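Local coordinates for protein chitooligosaccharide oxidase (Gibberella zeae, PDB 6Y0R) that oxidises the C1 hydroxyl of chitooligosaccharides to the lactone with a bicovalently bound FAD, reducing molecular oxygen to hydrogen peroxide, at residues Gly166-Val171 with Asp377-Thr382; Thr266-Val271 with Ser277-Tyr282. One frame throughout, in Å; residues are numbered along the deposited sequence.

Interaction 1 of 2, residues Gly166-Val171 with Asp377-Thr382. With FAD (flavin-adenine dinucleotide), chain B.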
loop_
_atom_site.group_PDB
_atom_site.type_symbol
_atom_site.label_atom_id
_atom_site.label_comp_id
_atom_site.label_asym_id
_atom_site.label_seq_id
_atom_site.Cartn_x
_atom_site.Cartn_y
_atom_site.Cartn_z
ATOM N N GLY A 166 0.934 -3.574 4.419
ATOM C CA GLY A 166 -0.487 -3.921 4.499
ATOM C C GLY A 166 -0.906 -4.639 3.237
ATOM O O GLY A 166 -0.566 -5.847 3.080
ATOM N N GLY A 167 -1.478 -3.859 2.335
ATOM C CA GLY A 167 -1.866 -4.323 0.989
ATOM C C GLY A 167 -3.357 -4.537 0.884
ATOM O O GLY A 167 -3.836 -5.624 1.196
ATOM N N TYR A 168 -4.081 -3.500 0.492
ATOM C CA TYR A 168 -5.556 -3.481 0.519
ATOM C C TYR A 168 -6.071 -3.584 -0.914
ATOM O O TYR A 168 -5.709 -2.754 -1.758
ATOM C CB TYR A 168 -6.063 -2.211 1.190
ATOM C CG TYR A 168 -7.558 -2.096 1.156
ATOM C CD1 TYR A 168 -8.358 -2.680 2.133
ATOM C CD2 TYR A 168 -8.163 -1.362 0.150
ATOM C CE1 TYR A 168 -9.755 -2.572 2.054
ATOM C CE2 TYR A 168 -9.545 -1.255 0.068
ATOM C CZ TYR A 168 -10.341 -1.855 1.026
ATOM O OH TYR A 168 -11.709 -1.653 0.879
ATOM N N GLY A 169 -6.950 -4.545 -1.197
ATOM C CA GLY A 169 -7.564 -4.611 -2.537
ATOM C C GLY A 169 -8.973 -5.159 -2.509
ATOM O O GLY A 169 -9.611 -5.156 -1.442
ATOM N N MET A 170 -9.409 -5.617 -3.670
ATOM C CA MET A 170 -10.838 -5.892 -3.926
ATOM C C MET A 170 -11.342 -7.182 -3.266
ATOM O O MET A 170 -12.537 -7.436 -3.427
ATOM C CB MET A 170 -11.044 -5.971 -5.445
ATOM C CG MET A 170 -10.777 -4.628 -6.096
ATOM S SD MET A 170 -12.086 -3.521 -5.573
ATOM C CE MET A 170 -11.276 -1.943 -5.843
ATOM N N VAL A 171 -10.505 -7.990 -2.617
ATOM C CA VAL A 171 -11.028 -9.099 -1.783
ATOM C C VAL A 171 -10.539 -8.975 -0.347
ATOM O O VAL A 171 -10.495 -10.017 0.341
ATOM C CB VAL A 171 -10.716 -10.479 -2.385
ATOM C CG1 VAL A 171 -11.473 -10.646 -3.704
ATOM C CG2 VAL A 171 -9.238 -10.766 -2.532
ATOM N N ASP A 377 -12.937 3.714 1.558
ATOM C CA ASP A 377 -12.981 2.241 1.479
ATOM C C ASP A 377 -13.600 1.719 2.775
ATOM O O ASP A 377 -13.181 2.163 3.834
ATOM C CB ASP A 377 -11.585 1.660 1.294
ATOM C CG ASP A 377 -10.727 2.253 0.178
ATOM O OD1 ASP A 377 -11.286 2.776 -0.774
ATOM O OD2 ASP A 377 -9.463 2.223 0.323
ATOM N N ILE A 378 -14.486 0.722 2.697
ATOM C CA ILE A 378 -14.933 0.009 3.928
ATOM C C ILE A 378 -13.904 -1.082 4.199
ATOM O O ILE A 378 -13.790 -2.031 3.368
ATOM C CB ILE A 378 -16.367 -0.558 3.761
ATOM C CG1 ILE A 378 -17.348 0.560 3.437
ATOM C CG2 ILE A 378 -16.722 -1.294 5.040
ATOM C CD1 ILE A 378 -18.556 0.131 2.635
ATOM N N THR A 379 -13.038 -0.916 5.198
ATOM C CA THR A 379 -12.060 -1.959 5.578
ATOM C C THR A 379 -12.653 -2.887 6.642
ATOM O O THR A 379 -12.174 -4.005 6.726
ATOM C CB THR A 379 -10.760 -1.358 6.129
ATOM O OG1 THR A 379 -11.016 -0.634 7.331
ATOM C CG2 THR A 379 -10.118 -0.433 5.129
ATOM N N GLY A 380 -13.573 -2.402 7.469
ATOM C CA GLY A 380 -14.045 -3.159 8.651
ATOM C C GLY A 380 -15.439 -3.744 8.490
ATOM O O GLY A 380 -15.897 -4.047 7.355
ATOM N N GLY A 381 -16.096 -3.895 9.642
ATOM C CA GLY A 381 -17.429 -4.484 9.753
ATOM C C GLY A 381 -17.322 -5.863 10.388
ATOM O O GLY A 381 -16.227 -6.438 10.439
ATOM N N THR A 382 -18.458 -6.343 10.854
ATOM C CA THR A 382 -18.553 -7.614 11.596
ATOM C C THR A 382 -17.760 -8.730 10.913
ATOM O O THR A 382 -17.011 -9.447 11.631
ATOM C CB THR A 382 -20.024 -8.003 11.703
ATOM O OG1 THR A 382 -20.733 -6.923 12.301
ATOM C CG2 THR A 382 -20.181 -9.267 12.531
HETATM P PA FAD B . 8.857 0.971 -2.994
HETATM O O1A FAD B . 8.907 2.428 -3.219
HETATM O O2A FAD B . 9.821 0.083 -3.672
HETATM O O5B FAD B . 8.934 0.646 -1.437
HETATM C C5B FAD B . 7.957 1.124 -0.511
HETATM C C4B FAD B . 8.532 1.081 0.894
HETATM O O4B FAD B . 8.812 -0.295 1.259
HETATM C C3B FAD B . 9.870 1.811 1.133
HETATM O O3B FAD B . 9.992 2.215 2.503
HETATM C C2B FAD B . 10.890 0.722 0.834
HETATM O O2B FAD B . 12.192 0.961 1.375
HETATM C C1B FAD B . 10.211 -0.475 1.440
HETATM N N9A FAD B . 10.588 -1.752 0.853
HETATM C C8A FAD B . 10.296 -2.173 -0.418
HETATM N N7A FAD B . 10.775 -3.384 -0.673
HETATM C C5A FAD B . 11.420 -3.758 0.501
HETATM C C6A FAD B . 12.130 -4.918 0.863
HETATM N N6A FAD B . 12.256 -5.953 0.029
HETATM N N1A FAD B . 12.689 -4.977 2.104
HETATM C C2A FAD B . 12.546 -3.895 2.897
HETATM N N3A FAD B . 11.878 -2.760 2.672
HETATM C C4A FAD B . 11.333 -2.745 1.441
HETATM N N1 FAD B . -1.853 0.267 -2.085
HETATM C C2 FAD B . -2.847 -0.531 -1.669
HETATM O O2 FAD B . -2.864 -0.982 -0.466
HETATM N N3 FAD B . -3.829 -0.897 -2.544
HETATM C C4 FAD B . -3.874 -0.479 -3.865
HETATM O O4 FAD B . -4.788 -0.859 -4.616
HETATM C C4X FAD B . -2.830 0.355 -4.332
HETATM N N5 FAD B . -2.810 0.729 -5.614
HETATM C C5X FAD B . -1.710 1.426 -6.062
HETATM C C6 FAD B . -1.624 1.772 -7.438
HETATM C C7 FAD B . -0.544 2.492 -7.923
HETATM C C7M FAD B . -0.472 2.883 -9.386
HETATM C C8 FAD B . 0.547 2.843 -7.026
HETATM C C8M FAD B . 1.817 3.522 -7.499
HETATM C C9 FAD B . 0.420 2.528 -5.657
HETATM C C9A FAD B . -0.692 1.832 -5.164
HETATM N N10 FAD B . -0.779 1.487 -3.804
HETATM C C10 FAD B . -1.841 0.700 -3.342
HETATM C "C1'" FAD B . 0.235 1.908 -2.832
HETATM C "C2'" FAD B . 1.315 0.838 -2.657
HETATM O "O2'" FAD B . 0.833 -0.240 -1.851
HETATM C "C3'" FAD B . 2.506 1.488 -2.001
HETATM O "O3'" FAD B . 2.937 2.533 -2.903
HETATM C "C4'" FAD B . 3.605 0.452 -1.755
HETATM O "O4'" FAD B . 4.438 0.819 -0.641
HETATM C "C5'" FAD B . 4.436 0.307 -2.998
HETATM O "O5'" FAD B . 5.355 -0.795 -2.880
HETATM P P FAD B . 6.601 -0.810 -3.860
HETATM O O1P FAD B . 7.399 -2.029 -3.580
HETATM O O2P FAD B . 6.203 -0.557 -5.267
HETATM O O3P FAD B . 7.356 0.548 -3.402
#

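Interaction 2 of 2, residues Thr266-Val271 with Ser277-Tyr282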
loop_
_atom_site.group_PDB
_atom_site.type_symbol
_atom_site.label_atom_id
_atom_site.label_comp_id
_atom_site.label_asym_id
_atom_site.label_seq_id
_atom_site.Cartn_x
_atom_site.Cartn_y
_atom_site.Cartn_z
ATOM N N THR A 266 -16.167 -6.265 -1.020
ATOM C CA THR A 266 -15.230 -5.180 -0.706
ATOM C C THR A 266 -15.617 -4.017 -1.605
ATOM O O THR A 266 -15.809 -4.250 -2.803
ATOM C CB THR A 266 -13.766 -5.611 -0.813
ATOM O OG1 THR A 266 -13.462 -6.706 0.071
ATOM C CG2 THR A 266 -12.840 -4.453 -0.500
ATOM N N MET A 267 -15.818 -2.828 -1.055
ATOM C CA MET A 267 -16.225 -1.727 -1.921
ATOM C C MET A 267 -15.791 -0.395 -1.343
ATOM O O MET A 267 -15.373 -0.322 -0.148
ATOM C CB MET A 267 -17.736 -1.716 -2.164
ATOM C CG MET A 267 -18.567 -1.461 -0.978
ATOM S SD MET A 267 -20.326 -1.596 -1.576
ATOM C CE MET A 267 -20.206 -0.824 -3.171
ATOM N N GLN A 268 -15.873 0.592 -2.206
ATOM C CA GLN A 268 -15.391 1.946 -1.899
ATOM C C GLN A 268 -16.274 3.003 -2.565
ATOM O O GLN A 268 -16.900 2.734 -3.591
ATOM C CB GLN A 268 -13.925 2.040 -2.315
ATOM C CG GLN A 268 -13.743 1.874 -3.797
ATOM C CD GLN A 268 -12.290 1.814 -4.224
ATOM O OE1 GLN A 268 -11.360 2.028 -3.439
ATOM N NE2 GLN A 268 -12.098 1.415 -5.477
ATOM N N MET A 269 -16.205 4.201 -2.009
ATOM C CA MET A 269 -16.871 5.379 -2.539
ATOM C C MET A 269 -15.799 6.282 -3.145
ATOM O O MET A 269 -14.862 6.663 -2.406
ATOM C CB MET A 269 -17.629 6.115 -1.446
ATOM C CG MET A 269 -18.358 7.332 -1.973
ATOM S SD MET A 269 -19.850 6.985 -2.907
ATOM C CE MET A 269 -20.863 6.161 -1.686
ATOM N N GLY A 270 -15.910 6.600 -4.433
ATOM C CA GLY A 270 -15.017 7.585 -5.057
ATOM C C GLY A 270 -15.677 8.958 -5.072
ATOM O O GLY A 270 -16.930 9.030 -5.226
ATOM N N VAL A 271 -14.916 10.036 -4.835
ATOM C CA VAL A 271 -15.470 11.415 -4.778
ATOM C C VAL A 271 -14.497 12.299 -5.540
ATOM O O VAL A 271 -13.294 12.171 -5.316
ATOM C CB VAL A 271 -15.679 11.911 -3.344
ATOM C CG1 VAL A 271 -16.400 13.248 -3.368
ATOM C CG2 VAL A 271 -16.434 10.893 -2.451
ATOM N N SER A 277 -19.361 8.018 -6.663
ATOM C CA SER A 277 -19.613 6.735 -7.344
ATOM C C SER A 277 -19.139 5.606 -6.448
ATOM O O SER A 277 -18.096 5.770 -5.819
ATOM C CB SER A 277 -18.920 6.669 -8.688
ATOM O OG SER A 277 -19.277 5.466 -9.350
ATOM N N VAL A 278 -19.878 4.508 -6.413
ATOM C CA VAL A 278 -19.475 3.292 -5.682
ATOM C C VAL A 278 -18.777 2.349 -6.657
ATOM O O VAL A 278 -19.240 2.203 -7.811
ATOM C CB VAL A 278 -20.675 2.625 -5.005
ATOM C CG1 VAL A 278 -20.273 1.295 -4.425
ATOM C CG2 VAL A 278 -21.300 3.525 -3.965
ATOM N N ASP A 279 -17.664 1.734 -6.245
ATOM C CA ASP A 279 -17.104 0.601 -7.027
ATOM C C ASP A 279 -16.667 -0.486 -6.064
ATOM O O ASP A 279 -16.290 -0.202 -4.925
ATOM C CB ASP A 279 -15.990 0.989 -7.982
ATOM C CG ASP A 279 -14.734 1.299 -7.275
ATOM O OD1 ASP A 279 -14.614 2.473 -6.843
ATOM O OD2 ASP A 279 -13.869 0.353 -7.187
ATOM N N GLY A 280 -16.757 -1.734 -6.502
ATOM C CA GLY A 280 -16.368 -2.822 -5.616
ATOM C C GLY A 280 -16.279 -4.136 -6.347
ATOM O O GLY A 280 -16.476 -4.178 -7.585
ATOM N N ALA A 281 -16.032 -5.186 -5.586
ATOM C CA ALA A 281 -16.003 -6.565 -6.105
ATOM C C ALA A 281 -16.732 -7.481 -5.143
ATOM O O ALA A 281 -16.669 -7.295 -3.944
ATOM C CB ALA A 281 -14.605 -7.062 -6.310
ATOM N N TYR A 282 -17.367 -8.507 -5.717
ATOM C CA TYR A 282 -18.182 -9.464 -4.951
ATOM C C TYR A 282 -17.739 -10.884 -5.330
ATOM O O TYR A 282 -17.787 -11.253 -6.512
ATOM C CB TYR A 282 -19.653 -9.246 -5.266
ATOM C CG TYR A 282 -20.573 -10.267 -4.646
ATOM C CD1 TYR A 282 -20.976 -10.124 -3.328
ATOM C CD2 TYR A 282 -21.068 -11.328 -5.381
ATOM C CE1 TYR A 282 -21.827 -11.034 -2.716
ATOM C CE2 TYR A 282 -21.912 -12.252 -4.778
ATOM C CZ TYR A 282 -22.303 -12.099 -3.461
ATOM O OH TYR A 282 -23.138 -13.015 -2.870
#

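Interaction 1 of 2, residues Gly166-Val171 with Asp377-Thr382
Y168 and T379 mark the nearest backbone approach of the two segments, and even there their CA atoms stand 8.4 Å apart, so the main chains do not pair and the contact is carried mainly by the Y168 side chain reaching across to D377, T379 and the carbonyl of I378. On one side is the irregular loop 166-171, which leaves helix 159-165; on the other, the end of strand 371-378 turns into a loop. The backbone of Y168 is already occupied by the flavin. Y168 N gives a hydrogen bond of 3.0 Å to FAD O2, and Y168 O accepts one of 2.8 Å from FAD N3, both nearly straight, a two-point grip on the pyrimidine edge of the isoalloxazine. G167 N adds a bond to the hydroxyl of Y444, itself hydrogen-bonded to FAD.

With CG anti to the backbone N (chi1 176°), the Y168 ring projects across to 377-382. Its hydroxyl donates to the carbonyl of I378, Y168 OH to I378 O 3.3 Å; the oxygen is met from above the carbonyl plane, 62° out of it, and not along a lone pair. Strand 371-378 belongs to the seven-stranded antiparallel sheet that, as in other flavoenzymes of the vanillyl-alcohol oxidase type, probably forms the substrate domain, whereas 166-171 comes from the FAD-binding part. The contact thus appears to join the two halves of the fold beside the flavin.

The side chains of D377 and Y168 slide past each other in opposite directions, carboxylate and ring planes only 7° apart. D377 CB lies 3.3 Å from Y168 OH, while D377 OD2 comes within 3.5 Å of Y168 CE2. T379 meets the ring obliquely through its methyl, T379 CG2 to Y168 CE1 3.8 Å.

Interaction 2 of 2, residues Thr266-Val271 with Ser277-Tyr282
V278, D279 and Q268 have the most surface buried between the two strands, and they lie on both faces of the pairing. Q268 and D279 form a hydrogen-bonded antiparallel pair, joined by two backbone bonds of 2.9 Å, Q268 N to D279 O and D279 N to Q268 O. Their side chains close a further link above it. Each has CG between its own backbone N and carbonyl carbon (chi1 64° and 73°), which brings the two polar ends together; Q268 NE2 donates to D279 OD2 at 2.7 Å. D279 OD2 receives the N-H on its syn lone pair, the side of its other oxygen, and lies close to the amide plane of Q268, although the amide and carboxylate planes are turned 59° apart.

Segments 266-271 and 277-282 are the arms of a beta hairpin inside a seven-stranded antiparallel sheet. T266 with A281 and G270 with S277 repeat the doubly bonded pattern, with G270 N to S277 O at 2.7 Å. On the opposite face V278 forms a non-hydrogen-bonded pair with M269, whose chain bends at chi2 and chi3 to set M269 CE 3.5 Å from V278 CG2. F254 of helix 247-260 covers that apolar face, while M170 touches Q268 and D279 on the other.

The centre of interaction 1 lies about 12 Å from that of the chain, the centre of interaction 2 about 17 Å; all four touching residues of interaction 1 are buried, whereas three of the ten in interaction 2 are partly exposed. They share one sheet: strand 371-378 neighbours strand 265-272, and I378 N probably bonds to M267 O at 3.2 Å. Interaction 2 buries 464 Å² and holds by regular backbone bonding, with one amide-carboxylate bond on one face and methionine-valine packing on the other. Interaction 1 buries 155 Å² and ties the sheet to the flavin loop mainly through one tyrosine. The loop also meets the hairpin directly, with Y168 OH 3.3 Å from T266 CG2.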